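Local coordinates for protein UDP-galactopyranose mutase (Deinococcus radiodurans, PDB 3HDQ) that probably interconverts UDP-galactopyranose and UDP-galactofuranose as a flavin-dependent mutase, binding FAD and the UDP-sugar in adjoining pockets, at residues A[113-118]-A[172-177]; A[120-125]-A[207-212]. All blocks are in the same frame, centred on the assembly; numbering follows the deposited sequence.

Interaction 1 of 2, residues A[113-118]-A[172-177]; sequences ASVDGQ and YNKFFR. With GDU (galactose-uridine-5'-diphosphate), chain K.
Val115, at the end of strand 113-115, faces Lys174 and Phe175 on helix 172-177, the axes of the two short elements running roughly antiparallel at 143° and approaching to 9.1 Å. Val115 also opens a type I' beta turn to Gln118, the tight reversal of a beta hairpin, closed by reciprocal backbone bonds between Val115 and Gln118. On the helical side the turn widens to pi type: Tyr172 O receives both Phe176 N and Arg177 N.

The two methyls of Val115 divide the work. CG1, anti to the backbone N, meets the aliphatic stem of Lys174 at CG, whereas CG2 turns to the Phe175 ring and makes a CH-pi contact, 4.1 Å from the ring centroid and 18° off its normal. The same methyl lies 3.4 Å from the backbone O of Lys174, an oxygen that is hydrogen-bonded to Asn299 ND2. Ala113 CB adds an apolar contact, 4.0 Å from Phe175 CE2, so strand residues two apart both meet this ring. At the outer end Asp116 lies across the Lys174 chain, its OD2 3.8 Å from CE. The opposite charges stay beyond salt-bridge range, with OD2 4.4 Å from Lys174 NZ; that ammonium is paired with Asp170 one helical turn back.

While its ring packs against the strand, Phe175 accepts the N3-H of the uracil of GDU at its backbone O, with N3 2.9 Å away and an angle of 154° at the hydrogen. The next residue, Phe176, brings CD1 to 3.2 Å from the uracil O2 of GDU. The arrangement is the end of a hairpin strand and its turn packed on a helix that supplies part of the uracil-binding end of the mutase's UDP-galactopyranose site.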
loop_
_atom_site.group_PDB
_atom_site.type_symbol
_atom_site.label_atom_id
_atom_site.label_comp_id
_atom_site.label_asym_id
_atom_site.label_seq_id
_atom_site.Cartn_x
_atom_site.Cartn_y
_atom_site.Cartn_z
ATOM N N ALA A 113 20.272 0.544 26.725
ATOM C CA ALA A 113 21.588 0.276 26.153
ATOM C C ALA A 113 22.211 -0.945 26.812
ATOM O O ALA A 113 22.182 -1.081 28.032
ATOM C CB ALA A 113 22.500 1.488 26.305
ATOM N N SER A 114 22.763 -1.831 25.993
ATOM C CA SER A 114 23.431 -3.022 26.489
ATOM C C SER A 114 24.891 -2.707 26.810
ATOM O O SER A 114 25.717 -2.506 25.917
ATOM C CB SER A 114 23.323 -4.152 25.472
ATOM O OG SER A 114 24.025 -5.294 25.916
ATOM N N VAL A 115 25.193 -2.652 28.100
ATOM C CA VAL A 115 26.505 -2.240 28.578
ATOM C C VAL A 115 26.834 -3.092 29.789
ATOM O O VAL A 115 26.008 -3.227 30.694
ATOM C CB VAL A 115 26.475 -0.755 29.001
ATOM C CG1 VAL A 115 27.663 -0.414 29.893
ATOM C CG2 VAL A 115 26.432 0.149 27.771
ATOM N N ASP A 116 28.024 -3.680 29.806
ATOM C CA ASP A 116 28.407 -4.569 30.900
ATOM C C ASP A 116 27.346 -5.650 31.147
ATOM O O ASP A 116 27.059 -5.997 32.289
ATOM C CB ASP A 116 28.642 -3.770 32.198
ATOM C CG ASP A 116 29.885 -2.882 32.141
ATOM O OD1 ASP A 116 30.640 -2.973 31.151
ATOM O OD2 ASP A 116 30.103 -2.098 33.094
ATOM N N GLY A 117 26.756 -6.170 30.079
ATOM C CA GLY A 117 25.794 -7.254 30.190
ATOM C C GLY A 117 24.497 -6.907 30.907
ATOM O O GLY A 117 23.739 -7.792 31.295
ATOM N N GLN A 118 24.243 -5.619 31.085
ATOM C CA GLN A 118 22.987 -5.157 31.655
ATOM C C GLN A 118 22.254 -4.300 30.639
ATOM O O GLN A 118 22.875 -3.722 29.745
ATOM C CB GLN A 118 23.251 -4.278 32.874
ATOM C CG GLN A 118 24.016 -4.927 33.986
ATOM C CD GLN A 118 24.660 -3.889 34.891
ATOM O OE1 GLN A 118 25.864 -3.653 34.813
ATOM N NE2 GLN A 118 23.854 -3.238 35.725
ATOM N N TYR A 172 31.494 8.075 28.704
ATOM C CA TYR A 172 31.703 8.318 27.286
ATOM C C TYR A 172 32.159 7.055 26.562
ATOM O O TYR A 172 31.655 6.735 25.487
ATOM C CB TYR A 172 32.731 9.443 27.093
ATOM C CG TYR A 172 33.265 9.571 25.683
ATOM C CD1 TYR A 172 32.545 10.246 24.709
ATOM C CD2 TYR A 172 34.498 9.029 25.331
ATOM C CE1 TYR A 172 33.030 10.376 23.416
ATOM C CE2 TYR A 172 34.993 9.155 24.043
ATOM C CZ TYR A 172 34.249 9.829 23.090
ATOM O OH TYR A 172 34.718 9.967 21.809
ATOM N N ASN A 173 33.121 6.340 27.136
ATOM C CA ASN A 173 33.620 5.129 26.488
ATOM C C ASN A 173 32.569 4.023 26.489
ATOM O O ASN A 173 32.541 3.177 25.589
ATOM C CB ASN A 173 34.888 4.603 27.162
ATOM C CG ASN A 173 36.089 5.531 26.991
ATOM O OD1 ASN A 173 36.152 6.346 26.071
ATOM N ND2 ASN A 173 37.051 5.398 27.888
ATOM N N LYS A 174 31.704 4.037 27.499
ATOM C CA LYS A 174 30.740 2.958 27.677
ATOM C C LYS A 174 29.457 3.091 26.858
ATOM O O LYS A 174 28.906 2.083 26.420
ATOM C CB LYS A 174 30.438 2.743 29.166
ATOM C CG LYS A 174 31.292 1.640 29.746
ATOM C CD LYS A 174 31.449 1.709 31.245
ATOM C CE LYS A 174 32.429 0.618 31.697
ATOM N NZ LYS A 174 33.216 1.023 32.900
ATOM N N PHE A 175 29.004 4.325 26.640
ATOM C CA PHE A 175 27.737 4.568 25.952
ATOM C C PHE A 175 27.875 5.237 24.570
ATOM O O PHE A 175 27.060 4.991 23.683
ATOM C CB PHE A 175 26.791 5.393 26.844
ATOM C CG PHE A 175 26.291 4.645 28.055
ATOM C CD1 PHE A 175 27.051 4.579 29.211
ATOM C CD2 PHE A 175 25.059 4.005 28.032
ATOM C CE1 PHE A 175 26.596 3.882 30.316
ATOM C CE2 PHE A 175 24.603 3.305 29.138
ATOM C CZ PHE A 175 25.373 3.239 30.276
ATOM N N PHE A 176 28.895 6.081 24.388
ATOM C CA PHE A 176 28.992 6.893 23.170
ATOM C C PHE A 176 30.089 6.538 22.165
ATOM O O PHE A 176 29.813 6.443 20.964
ATOM C CB PHE A 176 29.064 8.381 23.512
ATOM C CG PHE A 176 27.769 8.932 23.999
ATOM C CD1 PHE A 176 26.850 9.449 23.107
ATOM C CD2 PHE A 176 27.454 8.898 25.344
ATOM C CE1 PHE A 176 25.653 9.945 23.553
ATOM C CE2 PHE A 176 26.254 9.389 25.798
ATOM C CZ PHE A 176 25.352 9.911 24.905
ATOM N N ARG A 177 31.321 6.360 22.639
ATOM C CA ARG A 177 32.436 6.147 21.724
ATOM C C ARG A 177 32.199 4.984 20.771
ATOM O O ARG A 177 32.238 5.161 19.551
ATOM C CB ARG A 177 33.755 5.949 22.466
ATOM C CG ARG A 177 34.960 5.930 21.519
ATOM C CD ARG A 177 36.278 5.777 22.250
ATOM N NE ARG A 177 36.276 4.602 23.115
ATOM C CZ ARG A 177 37.376 3.969 23.516
ATOM N NH1 ARG A 177 38.573 4.395 23.117
ATOM N NH2 ARG A 177 37.282 2.904 24.303
HETATM N N1 GDU K . 24.515 7.791 20.462
HETATM C C2 GDU K . 25.201 6.951 21.085
HETATM N N3 GDU K . 24.986 5.947 21.823
HETATM C C4 GDU K . 23.678 5.686 21.988
HETATM C C5 GDU K . 22.703 6.579 21.318
HETATM C C6 GDU K . 23.169 7.599 20.570
HETATM O O2 GDU K . 26.593 7.176 20.911
HETATM O O4 GDU K . 23.301 4.721 22.650
HETATM C C1D GDU K . 25.060 8.844 19.654
HETATM C C2D GDU K . 25.519 8.503 18.216
HETATM O O2D GDU K . 26.541 9.375 17.748
HETATM C C3D GDU K . 24.218 8.681 17.460
HETATM C C4D GDU K . 23.770 10.006 18.072
HETATM O O4D GDU K . 24.153 9.944 19.449
HETATM O O3D GDU K . 24.442 8.744 16.054
HETATM C C5D GDU K . 22.348 10.449 17.758
HETATM O O5D GDU K . 21.527 9.429 18.356
HETATM P PA GDU K . 20.108 9.011 17.755
HETATM O O1A GDU K . 19.404 8.188 18.778
HETATM O O2A GDU K . 19.339 10.243 17.514
HETATM O O3A GDU K . 20.297 8.098 16.469
HETATM P PB GDU K . 19.218 8.014 15.314
HETATM O O1B GDU K . 19.879 7.082 14.369
HETATM O O2B GDU K . 18.932 9.263 14.567
HETATM O O3B GDU K . 17.848 7.307 15.762
HETATM C "C1'" GDU K . 16.520 7.277 15.203
HETATM C "C2'" GDU K . 15.749 8.528 15.675
HETATM C "C3'" GDU K . 15.965 8.606 17.204
HETATM C "C4'" GDU K . 15.205 7.409 17.851
HETATM C "C5'" GDU K . 15.667 6.097 17.158
HETATM C "C6'" GDU K . 14.782 4.866 17.506
HETATM O "O2'" GDU K . 16.167 9.710 14.967
HETATM O "O3'" GDU K . 15.498 9.889 17.680
HETATM O "O4'" GDU K . 13.790 7.632 17.674
HETATM O "O5'" GDU K . 15.869 6.089 15.717
HETATM O "O6'" GDU K . 15.365 4.034 18.537
#

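Interaction 2 of 2, residues A[120-125]-A[207-212]; sequences LPIPIN and NRYFAD. With GDU (galactose-uridine-5'-diphosphate), chain K.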
loop_
_atom_site.group_PDB
_atom_site.type_symbol
_atom_site.label_atom_id
_atom_site.label_comp_id
_atom_site.label_asym_id
_atom_site.label_seq_id
_atom_site.Cartn_x
_atom_site.Cartn_y
_atom_site.Cartn_z
ATOM N N LEU A 120 20.474 -0.891 30.399
ATOM C CA LEU A 120 20.463 0.345 31.165
ATOM C C LEU A 120 19.845 1.472 30.362
ATOM O O LEU A 120 20.032 1.538 29.161
ATOM C CB LEU A 120 21.908 0.712 31.540
ATOM C CG LEU A 120 22.460 0.317 32.916
ATOM C CD1 LEU A 120 21.670 -0.829 33.535
ATOM C CD2 LEU A 120 23.946 -0.019 32.817
ATOM N N PRO A 121 19.135 2.392 31.032
ATOM C CA PRO A 121 18.520 3.514 30.323
ATOM C C PRO A 121 19.544 4.380 29.591
ATOM O O PRO A 121 20.591 4.733 30.149
ATOM C CB PRO A 121 17.870 4.335 31.450
ATOM C CG PRO A 121 17.747 3.396 32.598
ATOM C CD PRO A 121 18.889 2.449 32.484
ATOM N N ILE A 122 19.236 4.693 28.339
ATOM C CA ILE A 122 19.895 5.766 27.598
ATOM C C ILE A 122 18.733 6.602 27.089
ATOM O O ILE A 122 17.752 6.044 26.599
ATOM C CB ILE A 122 20.750 5.212 26.425
ATOM C CG1 ILE A 122 21.423 6.340 25.650
ATOM C CG2 ILE A 122 19.911 4.356 25.483
ATOM C CD1 ILE A 122 22.762 6.739 26.210
ATOM N N PRO A 123 18.789 7.934 27.250
ATOM C CA PRO A 123 19.837 8.799 27.809
ATOM C C PRO A 123 20.354 8.341 29.175
ATOM O O PRO A 123 19.595 7.789 29.965
ATOM C CB PRO A 123 19.127 10.149 27.976
ATOM C CG PRO A 123 18.005 10.123 27.065
ATOM C CD PRO A 123 17.563 8.692 26.950
ATOM N N ILE A 124 21.639 8.567 29.440
ATOM C CA ILE A 124 22.208 8.305 30.759
ATOM C C ILE A 124 21.437 9.105 31.806
ATOM O O ILE A 124 21.232 10.311 31.641
ATOM C CB ILE A 124 23.703 8.702 30.818
ATOM C CG1 ILE A 124 24.522 7.841 29.845
ATOM C CG2 ILE A 124 24.232 8.614 32.258
ATOM C CD1 ILE A 124 26.006 8.154 29.816
ATOM N N ASN A 125 20.996 8.433 32.868
ATOM C CA ASN A 125 20.334 9.120 33.979
ATOM C C ASN A 125 20.766 8.606 35.355
ATOM O O ASN A 125 21.679 7.783 35.459
ATOM C CB ASN A 125 18.808 9.073 33.833
ATOM C CG ASN A 125 18.223 7.696 34.125
ATOM O OD1 ASN A 125 18.910 6.800 34.622
ATOM N ND2 ASN A 125 16.937 7.529 33.818
ATOM N N ASN A 207 13.243 8.053 31.999
ATOM C CA ASN A 207 13.822 7.058 31.120
ATOM C C ASN A 207 13.278 7.116 29.694
ATOM O O ASN A 207 13.607 6.254 28.882
ATOM C CB ASN A 207 13.671 5.643 31.703
ATOM C CG ASN A 207 12.220 5.182 31.747
ATOM O OD1 ASN A 207 11.299 5.992 31.633
ATOM N ND2 ASN A 207 12.014 3.875 31.926
ATOM N N ARG A 208 12.443 8.111 29.392
ATOM C CA ARG A 208 12.003 8.305 28.006
ATOM C C ARG A 208 13.171 8.752 27.142
ATOM O O ARG A 208 14.060 9.481 27.589
ATOM C CB ARG A 208 10.915 9.365 27.884
ATOM C CG ARG A 208 9.655 9.081 28.653
ATOM C CD ARG A 208 9.404 10.284 29.512
ATOM N NE ARG A 208 8.423 11.185 28.956
ATOM C CZ ARG A 208 8.417 12.486 29.190
ATOM N NH1 ARG A 208 9.364 13.025 29.941
ATOM N NH2 ARG A 208 7.471 13.244 28.659
ATOM N N TYR A 209 13.153 8.331 25.889
ATOM C CA TYR A 209 14.195 8.741 24.984
ATOM C C TYR A 209 13.986 10.194 24.598
ATOM O O TYR A 209 14.947 10.906 24.312
ATOM C CB TYR A 209 14.219 7.829 23.775
ATOM C CG TYR A 209 15.551 7.795 23.101
ATOM C CD1 TYR A 209 16.656 7.244 23.734
ATOM C CD2 TYR A 209 15.713 8.321 21.823
ATOM C CE1 TYR A 209 17.883 7.212 23.106
ATOM C CE2 TYR A 209 16.922 8.298 21.199
ATOM C CZ TYR A 209 18.006 7.746 21.835
ATOM O OH TYR A 209 19.214 7.731 21.186
ATOM N N PHE A 210 12.728 10.632 24.605
ATOM C CA PHE A 210 12.388 12.022 24.314
ATOM C C PHE A 210 11.581 12.603 25.447
ATOM O O PHE A 210 10.769 11.904 26.061
ATOM C CB PHE A 210 11.541 12.136 23.039
ATOM C CG PHE A 210 12.067 11.339 21.888
ATOM C CD1 PHE A 210 11.404 10.200 21.455
ATOM C CD2 PHE A 210 13.231 11.715 21.246
ATOM C CE1 PHE A 210 11.892 9.448 20.398
ATOM C CE2 PHE A 210 13.727 10.965 20.182
ATOM C CZ PHE A 210 13.053 9.830 19.755
ATOM N N ALA A 211 11.761 13.897 25.691
ATOM C CA ALA A 211 10.976 14.601 26.703
ATOM C C ALA A 211 9.993 15.571 26.071
ATOM O O ALA A 211 9.405 16.396 26.766
ATOM C CB ALA A 211 11.893 15.345 27.674
ATOM N N ASP A 212 9.813 15.470 24.760
ATOM C CA ASP A 212 8.923 16.373 24.034
ATOM C C ASP A 212 7.489 16.324 24.578
ATOM O O ASP A 212 7.059 15.308 25.134
ATOM C CB ASP A 212 8.866 16.012 22.542
ATOM C CG ASP A 212 10.240 15.878 21.887
ATOM O OD1 ASP A 212 10.294 15.899 20.635
ATOM O OD2 ASP A 212 11.260 15.738 22.588
HETATM N N1 GDU K . 24.515 7.791 20.462
HETATM C C2 GDU K . 25.201 6.951 21.085
HETATM N N3 GDU K . 24.986 5.947 21.823
HETATM C C4 GDU K . 23.678 5.686 21.988
HETATM C C5 GDU K . 22.703 6.579 21.318
HETATM C C6 GDU K . 23.169 7.599 20.570
HETATM O O2 GDU K . 26.593 7.176 20.911
HETATM O O4 GDU K . 23.301 4.721 22.650
HETATM C C1D GDU K . 25.060 8.844 19.654
HETATM C C2D GDU K . 25.519 8.503 18.216
HETATM O O2D GDU K . 26.541 9.375 17.748
HETATM C C3D GDU K . 24.218 8.681 17.460
HETATM C C4D GDU K . 23.770 10.006 18.072
HETATM O O4D GDU K . 24.153 9.944 19.449
HETATM O O3D GDU K . 24.442 8.744 16.054
HETATM C C5D GDU K . 22.348 10.449 17.758
HETATM O O5D GDU K . 21.527 9.429 18.356
HETATM P PA GDU K . 20.108 9.011 17.755
HETATM O O1A GDU K . 19.404 8.188 18.778
HETATM O O2A GDU K . 19.339 10.243 17.514
HETATM O O3A GDU K . 20.297 8.098 16.469
HETATM P PB GDU K . 19.218 8.014 15.314
HETATM O O1B GDU K . 19.879 7.082 14.369
HETATM O O2B GDU K . 18.932 9.263 14.567
HETATM O O3B GDU K . 17.848 7.307 15.762
HETATM C "C1'" GDU K . 16.520 7.277 15.203
HETATM C "C2'" GDU K . 15.749 8.528 15.675
HETATM C "C3'" GDU K . 15.965 8.606 17.204
HETATM C "C4'" GDU K . 15.205 7.409 17.851
HETATM C "C5'" GDU K . 15.667 6.097 17.158
HETATM C "C6'" GDU K . 14.782 4.866 17.506
HETATM O "O2'" GDU K . 16.167 9.710 14.967
HETATM O "O3'" GDU K . 15.498 9.889 17.680
HETATM O "O4'" GDU K . 13.790 7.632 17.674
HETATM O "O5'" GDU K . 15.869 6.089 15.717
HETATM O "O6'" GDU K . 15.365 4.034 18.537
HETATM O O HOH W 1 14.979 5.946 26.467
#
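A cis peptide bond joins Ile122 to Pro123, and both residues meet the Tyr209 ring, which carries a very short hydrogen bond to the substrate. Pro123 CD lies 3.6 Å from Tyr209 CD1, and the Ile122 carbonyl oxygen sits at the ring edge, 3.3 Å from the same carbon. Ile122 CG2 adds an apolar contact at CE1. With CG anti to the backbone N (chi1 -156°), the Tyr209 side chain extends toward the diphosphate, where OH donates to GDU O1A at 2.5 Å. The phosphate oxygen lies near the ring plane. A phenylalanine here would probably leave GDU O1A without this hydrogen-bond donor.

Water 1 lies 2.8 Å from both Ile122 O and Asn207 O, placed to donate to either and so to bridge the two backbones. Further along, the edge of Phe210 reaches the galactose, its CZ 3.1 Å from GDU O4'.

Asn125, at the N-cap of helix 126-133, caps Thr128 N through OD1 and gives ND2 to Asp206 O. The 207-212 loop, leading to strand 214-218, lies against Pro121 to Pro123, with helix 159-184 packing on Ile122 and Ile124.

Overall arrangement
Interactions 1 and 2 lie about 14 Å apart between centres, on the same side of the chain's centre. Their first segments belong to consecutive antiparallel strands, 111-115 and 118-122, at one edge of the mixed sheet. The partners follow in the same order, helix 159-184 and then the loop at 207-212, so the two contacts cross along the chain. Ala113 N and Leu120 O probably form a hydrogen bond between the strands, and Phe175 packs on Ile122 and Ile124, making the apolar layer continuous. Together they contribute to binding successive parts of one UDP-galactose: chiefly the uracil at interaction 1, and mainly the diphosphate and galactose at interaction 2, nearer the FAD.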